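Local coordinates for putative leucoanthocyanidin reductase 1 (PDB 3I6I), which probably catalyses the NADPH-dependent reduction of leucoanthocyanidins in flavonoid biosynthesis, on a Rossmann-type short-chain dehydrogenase/reductase fold, at residues Arg114-Glu119 against Lys207-Val212; Phe154-Cys159 against Asn216-Phe221. One frame throughout, in Å; residues are numbered along the deposited sequence. Where two conformers were deposited one is given.

Interaction 1 of 2, residues Arg114-Glu119 against Lys207-Val212; sequences RFLPSE and KTVDDV. With NDP (NADPH dihydro-nicotinamide-adenine-dinucleotide phosphate), chain B.
R114 starts touching the turn after helix 198-208 at its first side-chain carbon: R114 CB lies 3.4 Å from V209 O, and CG is almost as near the same oxygen. CG stands anti to the backbone N (chi1 -154°), and the chain then bends at chi2 and chi3, curling around V209 O instead of reaching past it. V209 O therefore ends up over one face of the guanidinium, above its centre and 3.4 Å from R114 CZ. At the tip, R114 NH2 donates to D211 O at 2.9 Å and 162°; the acceptor lies close to the guanidinium plane, while the donor sits well above the plane of the D211 carbonyl. R114 NH1 is hydrogen-bonded to the T155 and T214 hydroxyls and also lies 3.2 Å from T208 O. With acceptors spread round it, the group is fixed in rotation, and its positive charge is probably well placed against the carbonyl oxygens of the type I turn T208 to D211.

L116, two residues on and pointing the same way, supplies the apolar half. L116 CD2 meets V209 CG1 at 3.9 Å, the two side chains crossing at about a right angle, and also brushes the T208 hydroxyl, which is hydrogen-bonded back to T205 O.

Beyond the strand the chain turns to the cofactor: the inverse gamma turn centred on S118 brings its hydroxyl to the ribose, and NADPH O3D donates to S118 OG at 2.9 Å and weakly to E119 O. Strand 114-116 lies in the parallel Rossmann sheet between strand 86-89 and strand 155-158, with backbone hydrogen bonds to both. F115 faces away from the turn onto helix 99-109, whereas R114 and L116 pack on the T208 to D211 turn that follows helix 198-208, with L116 also packing on strand 155-158.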
ATOM      1  N   ARG A 114       5.477 -12.246  12.703  1.00  5.28           N
ATOM      2  CA  ARG A 114       4.780 -11.037  12.276  1.00  3.30           C
ATOM      3  C   ARG A 114       4.041 -11.278  10.970  1.00  2.00           C
ATOM      4  O   ARG A 114       4.606 -11.863  10.037  1.00  5.85           O
ATOM      5  CB  ARG A 114       5.726  -9.858  12.124  1.00  5.34           C
ATOM      6  CG  ARG A 114       5.072  -8.474  12.288  1.00  7.32           C
ATOM      7  CD  ARG A 114       4.670  -8.158  13.731  1.00  3.80           C
ATOM      8  NE  ARG A 114       5.844  -7.978  14.606  1.00  2.00           N
ATOM      9  CZ  ARG A 114       6.533  -6.843  14.734  1.00  5.15           C
ATOM     10  NH1 ARG A 114       6.182  -5.738  14.083  1.00  5.78           N
ATOM     11  NH2 ARG A 114       7.573  -6.800  15.530  1.00  3.47           N
ATOM     12  N   PHE A 115       2.798 -10.825  10.904  1.00  2.21           N
ATOM     13  CA  PHE A 115       2.012 -10.817   9.683  1.00  2.92           C
ATOM     14  C   PHE A 115       1.690  -9.377   9.333  1.00  2.39           C
ATOM     15  O   PHE A 115       1.129  -8.614  10.178  1.00  2.45           O
ATOM     16  CB  PHE A 115       0.698 -11.575   9.878  1.00  3.92           C
ATOM     17  CG  PHE A 115      -0.229 -11.579   8.659  1.00  3.29           C
ATOM     18  CD1 PHE A 115      -1.562 -11.357   8.835  1.00  4.51           C
ATOM     19  CD2 PHE A 115       0.251 -11.797   7.346  1.00  2.20           C
ATOM     20  CE1 PHE A 115      -2.453 -11.369   7.738  1.00  3.29           C
ATOM     21  CE2 PHE A 115      -0.585 -11.791   6.261  1.00  4.41           C
ATOM     22  CZ  PHE A 115      -1.948 -11.607   6.445  1.00  5.10           C
ATOM     23  N   LEU A 116       1.969  -9.012   8.091  1.00  3.87           N
ATOM     24  CA  LEU A 116       1.463  -7.747   7.539  1.00  5.28           C
ATOM     25  C   LEU A 116       0.411  -8.022   6.458  1.00  6.10           C
ATOM     26  O   LEU A 116       0.776  -8.427   5.330  1.00  4.64           O
ATOM     27  CB  LEU A 116       2.600  -6.898   6.923  1.00  7.35           C
ATOM     28  CG  LEU A 116       3.554  -6.147   7.871  1.00  5.77           C
ATOM     29  CD1 LEU A 116       4.293  -7.118   8.857  1.00  4.65           C
ATOM     30  CD2 LEU A 116       4.601  -5.356   7.064  1.00  6.12           C
ATOM     31  N   PRO A 117      -0.880  -7.859   6.791  1.00  3.71           N
ATOM     32  CA  PRO A 117      -1.881  -8.078   5.729  1.00  4.93           C
ATOM     33  C   PRO A 117      -1.843  -6.986   4.689  1.00  3.83           C
ATOM     34  O   PRO A 117      -1.126  -5.984   4.853  1.00  6.77           O
ATOM     35  CB  PRO A 117      -3.206  -8.092   6.465  1.00  5.32           C
ATOM     36  CG  PRO A 117      -2.919  -7.259   7.721  1.00  8.22           C
ATOM     37  CD  PRO A 117      -1.509  -7.456   8.073  1.00  6.96           C
ATOM     38  N   SER A 118      -2.639  -7.184   3.635  1.00  2.00           N
ATOM     39  CA  SER A 118      -2.649  -6.299   2.484  1.00  3.45           C
ATOM     40  C   SER A 118      -3.427  -5.050   2.798  1.00  4.17           C
ATOM     41  O   SER A 118      -4.633  -4.956   2.558  1.00  5.81           O
ATOM     42  CB  SER A 118      -3.196  -6.979   1.239  1.00  6.56           C
ATOM     43  OG  SER A 118      -2.961  -6.149   0.117  1.00  4.84           O
ATOM     44  N   GLU A 119      -2.701  -4.131   3.408  1.00  4.58           N
ATOM     45  CA  GLU A 119      -3.211  -2.834   3.861  1.00  2.00           C
ATOM     46  C   GLU A 119      -2.710  -1.776   2.841  1.00  5.48           C
ATOM     47  O   GLU A 119      -3.263  -1.651   1.743  1.00  5.68           O
ATOM     48  CB  GLU A 119      -2.745  -2.578   5.315  1.00  5.77           C
ATOM     49  CG  GLU A 119      -3.415  -3.504   6.368  1.00  6.53           C
ATOM     50  CD  GLU A 119      -4.752  -2.987   6.838  1.00  7.84           C
ATOM     51  OE1 GLU A 119      -4.996  -1.751   6.715  1.00 10.54           O
ATOM     52  OE2 GLU A 119      -5.582  -3.801   7.317  1.00 10.32           O
ATOM     53  N   LYS A 207      11.462  -2.286   7.311  1.00  5.16           N
ATOM     54  CA  LYS A 207      12.067  -1.970   8.625  0.50  4.66           C
ATOM     55  C   LYS A 207      11.140  -2.349   9.765  1.00  4.06           C
ATOM     56  O   LYS A 207      11.590  -2.709  10.860  1.00  5.98           O
ATOM     57  CB  LYS A 207      12.351  -0.458   8.777  0.50  6.94           C
ATOM     58  CG  LYS A 207      13.295   0.130   7.752  0.50  2.00           C
ATOM     59  CD  LYS A 207      13.683   1.569   8.123  0.50  2.00           C
ATOM     60  CE  LYS A 207      14.714   2.152   7.162  0.50  5.90           C
ATOM     61  NZ  LYS A 207      16.098   1.601   7.315  0.50  3.78           N
ATOM     62  N   THR A 208       9.835  -2.253   9.520  1.00  5.31           N
ATOM     63  CA  THR A 208       8.835  -2.485  10.566  1.00  5.03           C
ATOM     64  C   THR A 208       8.680  -3.940  10.996  1.00  6.39           C
ATOM     65  O   THR A 208       8.173  -4.185  12.105  1.00  5.63           O
ATOM     66  CB  THR A 208       7.418  -1.957  10.175  1.00  4.00           C
ATOM     67  OG1 THR A 208       6.777  -2.851   9.230  1.00  4.83           O
ATOM     68  CG2 THR A 208       7.459  -0.473   9.704  1.00  4.30           C
ATOM     69  N   VAL A 209       9.121  -4.899  10.171  1.00  4.25           N
ATOM     70  CA  VAL A 209       8.621  -6.295  10.325  1.00  4.95           C
ATOM     71  C   VAL A 209       9.107  -6.954  11.604  1.00  6.14           C
ATOM     72  O   VAL A 209       8.476  -7.907  12.114  1.00  6.09           O
ATOM     73  CB  VAL A 209       8.911  -7.217   9.109  1.00  3.46           C
ATOM     74  CG1 VAL A 209       8.158  -6.677   7.826  1.00  4.06           C
ATOM     75  CG2 VAL A 209      10.452  -7.352   8.845  1.00  3.64           C
ATOM     76  N   ASP A 210      10.225  -6.465  12.108  1.00  2.13           N
ATOM     77  CA  ASP A 210      10.820  -6.996  13.356  1.00  2.57           C
ATOM     78  C   ASP A 210      11.202  -5.943  14.398  1.00  4.33           C
ATOM     79  O   ASP A 210      11.964  -6.218  15.321  1.00  6.47           O
ATOM     80  CB  ASP A 210      11.986  -7.955  13.017  1.00  6.09           C
ATOM     81  CG  ASP A 210      13.087  -7.318  12.166  1.00 12.62           C
ATOM     82  OD1 ASP A 210      13.059  -6.084  11.873  1.00 10.76           O
ATOM     83  OD2 ASP A 210      13.981  -8.103  11.743  1.00 14.26           O
ATOM     84  N   ASP A 211      10.600  -4.771  14.265  1.00  2.56           N
ATOM     85  CA  ASP A 211      10.768  -3.648  15.198  1.00  3.02           C
ATOM     86  C   ASP A 211       9.869  -3.917  16.387  1.00  3.58           C
ATOM     87  O   ASP A 211       8.684  -4.165  16.228  1.00  5.13           O
ATOM     88  CB  ASP A 211      10.398  -2.342  14.480  1.00  2.00           C
ATOM     89  CG  ASP A 211      10.863  -1.111  15.171  1.00  7.53           C
ATOM     90  OD1 ASP A 211      10.834  -1.019  16.426  1.00  5.12           O
ATOM     91  OD2 ASP A 211      11.287  -0.168  14.431  1.00  7.72           O
ATOM     92  N   VAL A 212      10.429  -3.897  17.594  1.00  2.20           N
ATOM     93  CA  VAL A 212       9.568  -4.061  18.784  1.00  3.77           C
ATOM     94  C   VAL A 212       8.456  -3.002  18.865  1.00  3.60           C
ATOM     95  O   VAL A 212       7.382  -3.219  19.435  1.00  2.62           O
ATOM     96  CB  VAL A 212      10.388  -4.058  20.081  1.00  3.24           C
ATOM     97  CG1 VAL A 212      10.894  -2.580  20.409  1.00  2.25           C
ATOM     98  CG2 VAL A 212       9.542  -4.631  21.219  1.00  5.44           C
TER
HETATM   99  PA  NDP B 350      -1.751  -5.988  -7.649  0.70 17.77           P
HETATM  100  O1A NDP B 350      -3.015  -6.430  -8.344  0.70 18.61           O
HETATM  101  O2A NDP B 350      -0.732  -4.994  -8.467  0.70 18.06           O
HETATM  102  O5B NDP B 350      -0.813  -7.189  -7.130  0.70 21.52           O
HETATM  103  C5B NDP B 350      -1.377  -8.261  -6.442  0.70 16.01           C
HETATM  104  C4B NDP B 350      -0.399  -9.356  -6.251  0.70 19.65           C
HETATM  105  O4B NDP B 350      -1.179 -10.342  -5.470  0.70 22.25           O
HETATM  106  C3B NDP B 350      -0.017 -10.049  -7.584  0.70 18.24           C
HETATM  107  O3B NDP B 350       1.354 -10.532  -7.562  0.70 19.64           O
HETATM  108  C2B NDP B 350      -0.982 -11.231  -7.647  0.70 20.83           C
HETATM  109  O2B NDP B 350      -0.403 -12.292  -8.408  0.70 22.58           O
HETATM  110  C1B NDP B 350      -1.001 -11.630  -6.174  0.70 17.39           C
HETATM  111  N9A NDP B 350      -2.105 -12.493  -5.753  0.70 16.47           N
HETATM  112  C8A NDP B 350      -3.400 -12.189  -5.836  0.70 16.15           C
HETATM  113  N7A NDP B 350      -4.114 -13.196  -5.328  0.70 14.54           N
HETATM  114  C5A NDP B 350      -3.267 -14.139  -4.903  0.70 16.37           C
HETATM  115  C6A NDP B 350      -3.436 -15.388  -4.302  0.70 21.88           C
HETATM  116  N6A NDP B 350      -4.658 -15.847  -4.022  0.70 22.81           N
HETATM  117  N1A NDP B 350      -2.344 -16.118  -4.000  0.70 17.31           N
HETATM  118  C2A NDP B 350      -1.125 -15.647  -4.255  0.70 21.11           C
HETATM  119  N3A NDP B 350      -0.920 -14.449  -4.817  0.70 20.11           N
HETATM  120  C4A NDP B 350      -1.984 -13.689  -5.160  0.70 15.60           C
HETATM  121  O3  NDP B 350      -2.180  -5.217  -6.313  0.70 18.09           O
HETATM  122  PN  NDP B 350      -1.767  -3.728  -5.776  0.70 19.12           P
HETATM  123  O1N NDP B 350      -0.326  -3.420  -5.617  0.70 20.60           O
HETATM  124  O2N NDP B 350      -2.648  -2.765  -6.655  0.70 23.46           O
HETATM  125  O5D NDP B 350      -2.572  -3.780  -4.343  0.70 14.85           O
HETATM  126  C5D NDP B 350      -1.929  -4.317  -3.178  0.70 13.76           C
HETATM  127  C4D NDP B 350      -2.506  -3.660  -1.956  0.70 13.87           C
HETATM  128  O4D NDP B 350      -2.015  -2.292  -2.036  0.70 18.18           O
HETATM  129  C3D NDP B 350      -4.012  -3.589  -1.903  0.70 15.12           C
HETATM  130  O3D NDP B 350      -4.419  -3.686  -0.541  0.70 13.70           O
HETATM  131  C2D NDP B 350      -4.292  -2.181  -2.393  0.70 19.88           C
HETATM  132  O2D NDP B 350      -5.460  -1.722  -1.743  0.70 20.25           O
HETATM  133  C1D NDP B 350      -3.098  -1.388  -1.865  0.70 16.61           C
HETATM  134  N1N NDP B 350      -2.640  -0.241  -2.729  0.70 17.02           N
HETATM  135  C2N NDP B 350      -2.283   1.010  -2.170  0.70 19.59           C
HETATM  136  C3N NDP B 350      -2.236   2.097  -2.937  0.70 21.35           C
HETATM  137  C7N NDP B 350      -1.816   3.447  -2.322  0.70 25.66           C
HETATM  138  O7N NDP B 350      -1.479   3.525  -1.136  0.70 25.29           O
HETATM  139  N7N NDP B 350      -1.760   4.476  -3.150  0.70 17.03           N
HETATM  140  C4N NDP B 350      -2.590   1.987  -4.428  0.70 19.95           C
HETATM  141  C5N NDP B 350      -2.374   0.567  -4.940  0.70 22.29           C
HETATM  142  C6N NDP B 350      -2.339  -0.458  -4.099  0.70 22.28           C
HETATM  143  P2B NDP B 350      -1.111 -12.694  -9.877  0.70 25.19           P
HETATM  144  O1X NDP B 350      -0.904 -11.588 -10.847  0.70 29.55           O
HETATM  145  O2X NDP B 350      -0.438 -14.091 -10.229  0.70 26.92           O
HETATM  146  O3X NDP B 350      -2.644 -12.945  -9.571  0.70 26.27           O

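Interaction 2 of 2, residues Phe154-Cys159 against Asn216-Phe221; sequences FTYICC and NKSVHF
F154 and N216 clasp each other where the two chains come alongside. N216 OD1 accepts from F154 N at 3.0 Å, and N216 N returns a bond to F154 O at 2.7 Å, though bent to 131°. The F154 ring, its CG held between backbone N and carbonyl carbon (chi1 65°), swings over N216, whose CA makes a CH-pi contact 3.6 Å from the ring centroid. Y156 OH, itself bonded to E148, lies over the opposite ring face, sandwiching the phenyl group. An alanine in place of F154 is likely to open a gap between N216 CA and Y156 OH, leaving both without the ring between them.

From here the parallel ladder is regular: Y156 N to K217 O (173°), V219 N to Y156 O, C158 N to V219 O and F221 N to C158 O. On the sheet face of Y156, S218 OG sits at the edge of the tyrosine ring, and farther along a water bridges C158 O and H220 ND1. On the face of T155 and I157, T155 CG2 presses on V219 CG2 at 3.5 Å, and I157 CG2 meets F221 CE1. One face of the F221 ring lies against C159 CB, 3.7 Å from its centroid; the C159 side chain is also about 4 Å from the bound NADPH at nearest atoms.

Outside this shell, D292 holds H220 NE2, R144 makes a cation-pi contact with Y156, and helix 198-208 packs against T155, I157 and F221. The backbone N-H and C=O groups of the buried ladder thus satisfy one another, while ring faces laid on CH groups add apolar closure at both ends.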
ATOM      1  N   PHE A 154       0.851  -8.789  14.531  1.00  2.61           N
ATOM      2  CA  PHE A 154       0.597  -8.086  13.289  1.00  4.21           C
ATOM      3  C   PHE A 154       1.190  -6.685  13.235  1.00  7.19           C
ATOM      4  O   PHE A 154       1.548  -6.054  14.265  1.00  4.46           O
ATOM      5  CB  PHE A 154      -0.922  -8.004  13.097  1.00  5.63           C
ATOM      6  CG  PHE A 154      -1.620  -7.179  14.131  1.00  6.05           C
ATOM      7  CD1 PHE A 154      -2.140  -7.762  15.306  1.00  6.62           C
ATOM      8  CD2 PHE A 154      -1.717  -5.804  13.994  1.00  3.89           C
ATOM      9  CE1 PHE A 154      -2.765  -6.957  16.250  1.00  5.88           C
ATOM     10  CE2 PHE A 154      -2.356  -5.029  14.955  1.00  6.72           C
ATOM     11  CZ  PHE A 154      -2.865  -5.596  16.066  1.00  8.32           C
ATOM     12  N   THR A 155       1.276  -6.180  12.017  1.00  4.43           N
ATOM     13  CA  THR A 155       1.583  -4.771  11.788  1.00  3.92           C
ATOM     14  C   THR A 155       0.734  -4.329  10.579  1.00  5.52           C
ATOM     15  O   THR A 155       0.745  -4.988   9.562  1.00  3.57           O
ATOM     16  CB  THR A 155       3.100  -4.534  11.529  1.00  5.18           C
ATOM     17  OG1 THR A 155       3.876  -4.881  12.694  1.00  5.98           O
ATOM     18  CG2 THR A 155       3.387  -3.074  11.189  1.00  2.58           C
ATOM     19  N   TYR A 156       0.017  -3.230  10.742  1.00  4.86           N
ATOM     20  CA  TYR A 156      -0.851  -2.668   9.684  1.00  2.89           C
ATOM     21  C   TYR A 156      -0.179  -1.446   9.078  1.00  3.45           C
ATOM     22  O   TYR A 156       0.019  -0.442   9.788  1.00  5.73           O
ATOM     23  CB  TYR A 156      -2.211  -2.272  10.267  1.00  4.91           C
ATOM     24  CG  TYR A 156      -2.981  -3.383  10.953  1.00  5.55           C
ATOM     25  CD1 TYR A 156      -2.960  -4.701  10.468  1.00  7.49           C
ATOM     26  CD2 TYR A 156      -3.807  -3.094  12.056  1.00  7.39           C
ATOM     27  CE1 TYR A 156      -3.685  -5.698  11.087  1.00  4.31           C
ATOM     28  CE2 TYR A 156      -4.572  -4.100  12.670  1.00  7.27           C
ATOM     29  CZ  TYR A 156      -4.509  -5.396  12.176  1.00  9.02           C
ATOM     30  OH  TYR A 156      -5.199  -6.456  12.768  1.00  9.13           O
ATOM     31  N   ILE A 157       0.222  -1.558   7.806  1.00  6.10           N
ATOM     32  CA  ILE A 157       0.937  -0.497   7.092  1.00  4.36           C
ATOM     33  C   ILE A 157      -0.054   0.487   6.484  1.00  7.35           C
ATOM     34  O   ILE A 157      -0.730   0.178   5.474  1.00  5.23           O
ATOM     35  CB  ILE A 157       1.895  -1.052   5.978  1.00  2.69           C
ATOM     36  CG1 ILE A 157       2.993  -1.960   6.515  1.00  6.15           C
ATOM     37  CG2 ILE A 157       2.535   0.144   5.155  1.00  3.92           C
ATOM     38  CD1 ILE A 157       3.997  -1.273   7.534  1.00  3.99           C
ATOM     39  N   CYS A 158      -0.175   1.657   7.084  1.00  4.68           N
ATOM     40  CA  CYS A 158      -1.138   2.688   6.616  1.00  5.93           C
ATOM     41  C   CYS A 158      -0.314   3.798   5.966  1.00  6.15           C
ATOM     42  O   CYS A 158      -0.103   4.890   6.534  1.00  7.49           O
ATOM     43  CB  CYS A 158      -2.037   3.200   7.753  1.00  8.88           C
ATOM     44  SG  CYS A 158      -2.942   1.855   8.640  1.00  9.03           S
ATOM     45  N   CYS A 159       0.172   3.498   4.761  1.00  5.61           N
ATOM     46  CA  CYS A 159       1.154   4.338   4.125  1.00  2.58           C
ATOM     47  C   CYS A 159       0.615   5.506   3.279  1.00  3.15           C
ATOM     48  O   CYS A 159       1.410   6.232   2.638  1.00  4.82           O
ATOM     49  CB  CYS A 159       2.132   3.521   3.292  1.00  4.29           C
ATOM     50  SG  CYS A 159       1.281   2.553   2.014  1.00  6.89           S
ATOM     51  N   ASN A 216       1.881  -5.326  16.840  1.00  2.00           N
ATOM     52  CA  ASN A 216       0.479  -5.138  17.104  1.00  2.00           C
ATOM     53  C   ASN A 216       0.038  -3.659  17.015  1.00  2.00           C
ATOM     54  O   ASN A 216      -0.882  -3.201  17.719  1.00  3.09           O
ATOM     55  CB  ASN A 216       0.108  -5.795  18.423  1.00  4.26           C
ATOM     56  CG  ASN A 216       0.435  -7.266  18.448  1.00  5.55           C
ATOM     57  OD1 ASN A 216       0.497  -7.928  17.414  1.00  2.38           O
ATOM     58  ND2 ASN A 216       0.613  -7.805  19.639  1.00  2.00           N
ATOM     59  N   LYS A 217       0.646  -2.971  16.056  1.00  2.54           N
ATOM     60  CA  LYS A 217       0.409  -1.546  15.811  1.00  2.08           C
ATOM     61  C   LYS A 217       0.011  -1.235  14.405  1.00  2.66           C
ATOM     62  O   LYS A 217       0.360  -1.953  13.475  1.00  3.52           O
ATOM     63  CB  LYS A 217       1.639  -0.680  16.051  1.00  4.12           C
ATOM     64  CG  LYS A 217       2.320  -0.828  17.365  1.00  7.61           C
ATOM     65  CD  LYS A 217       1.472  -0.362  18.481  1.00  8.09           C
ATOM     66  CE  LYS A 217       2.289  -0.278  19.799  1.00 12.11           C
ATOM     67  NZ  LYS A 217       2.018  -1.470  20.631  1.00 18.11           N
ATOM     68  N   SER A 218      -0.665  -0.108  14.279  1.00  3.80           N
ATOM     69  CA  SER A 218      -0.856   0.566  12.971  1.00  3.14           C
ATOM     70  C   SER A 218       0.298   1.535  12.753  1.00  5.08           C
ATOM     71  O   SER A 218       0.568   2.391  13.648  1.00  6.62           O
ATOM     72  CB  SER A 218      -2.185   1.294  12.945  1.00  7.60           C
ATOM     73  OG  SER A 218      -3.264   0.378  13.009  1.00  4.86           O
ATOM     74  N   VAL A 219       0.981   1.403  11.605  1.00  5.04           N
ATOM     75  CA  VAL A 219       2.107   2.258  11.247  1.00  2.00           C
ATOM     76  C   VAL A 219       1.657   3.264  10.178  1.00  5.02           C
ATOM     77  O   VAL A 219       1.310   2.891   9.022  1.00  4.70           O
ATOM     78  CB  VAL A 219       3.293   1.463  10.726  1.00  4.41           C
ATOM     79  CG1 VAL A 219       4.427   2.410  10.398  1.00  3.87           C
ATOM     80  CG2 VAL A 219       3.730   0.407  11.773  1.00  3.51           C
ATOM     81  N   HIS A 220       1.680   4.532  10.545  1.00  2.59           N
ATOM     82  CA  HIS A 220       1.162   5.619   9.690  1.00  3.14           C
ATOM     83  C   HIS A 220       2.332   6.326   9.026  1.00  7.69           C
ATOM     84  O   HIS A 220       3.332   6.632   9.681  1.00  8.53           O
ATOM     85  CB  HIS A 220       0.308   6.586  10.492  1.00  4.12           C
ATOM     86  CG  HIS A 220      -0.819   5.910  11.227  1.00  3.45           C
ATOM     87  ND1 HIS A 220      -2.021   5.612  10.610  1.00  6.31           N
ATOM     88  CD2 HIS A 220      -0.895   5.408  12.480  1.00  3.43           C
ATOM     89  CE1 HIS A 220      -2.803   4.982  11.479  1.00  5.34           C
ATOM     90  NE2 HIS A 220      -2.161   4.871  12.631  1.00  3.61           N
ATOM     91  N   PHE A 221       2.224   6.590   7.714  1.00  3.86           N
ATOM     92  CA  PHE A 221       3.281   7.293   7.021  1.00  4.25           C
ATOM     93  C   PHE A 221       2.902   8.764   6.876  1.00  9.64           C
ATOM     94  O   PHE A 221       2.109   9.110   5.995  1.00  5.26           O
ATOM     95  CB  PHE A 221       3.586   6.709   5.635  1.00  5.07           C
ATOM     96  CG  PHE A 221       4.309   5.371   5.629  1.00  3.69           C
ATOM     97  CD1 PHE A 221       3.873   4.301   6.406  1.00  8.34           C
ATOM     98  CD2 PHE A 221       5.358   5.157   4.727  1.00  5.82           C
ATOM     99  CE1 PHE A 221       4.549   3.084   6.368  1.00  5.47           C
ATOM    100  CE2 PHE A 221       6.019   3.903   4.647  1.00  6.30           C
ATOM    101  CZ  PHE A 221       5.593   2.875   5.485  1.00  4.63           C
TER
HETATM  102  O   HOH W   1      -2.285   6.567   8.039  1.00  7.43           O

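In the fold
The two contacts interleave along the chain: 114-119, 154-159, 207-212, then 216-221. Their centres are only 7 Å apart, and they meet directly at R114 and T155. Through the backbone bonding between F115 and T155, with F115 O 3.1 Å from T155 N, strand 155-158 sits beside strand 114-116 and so carries the Rossmann sheet on to strands 217-220 and 292-294. Helix 198-208 leads through the turn of interaction 1 into strand 217-220 of interaction 2, and packs on residues of both. Together they tie this extension to the Rossmann strands beside the NADPH pocket, which both first segments approach at their C-terminal ends.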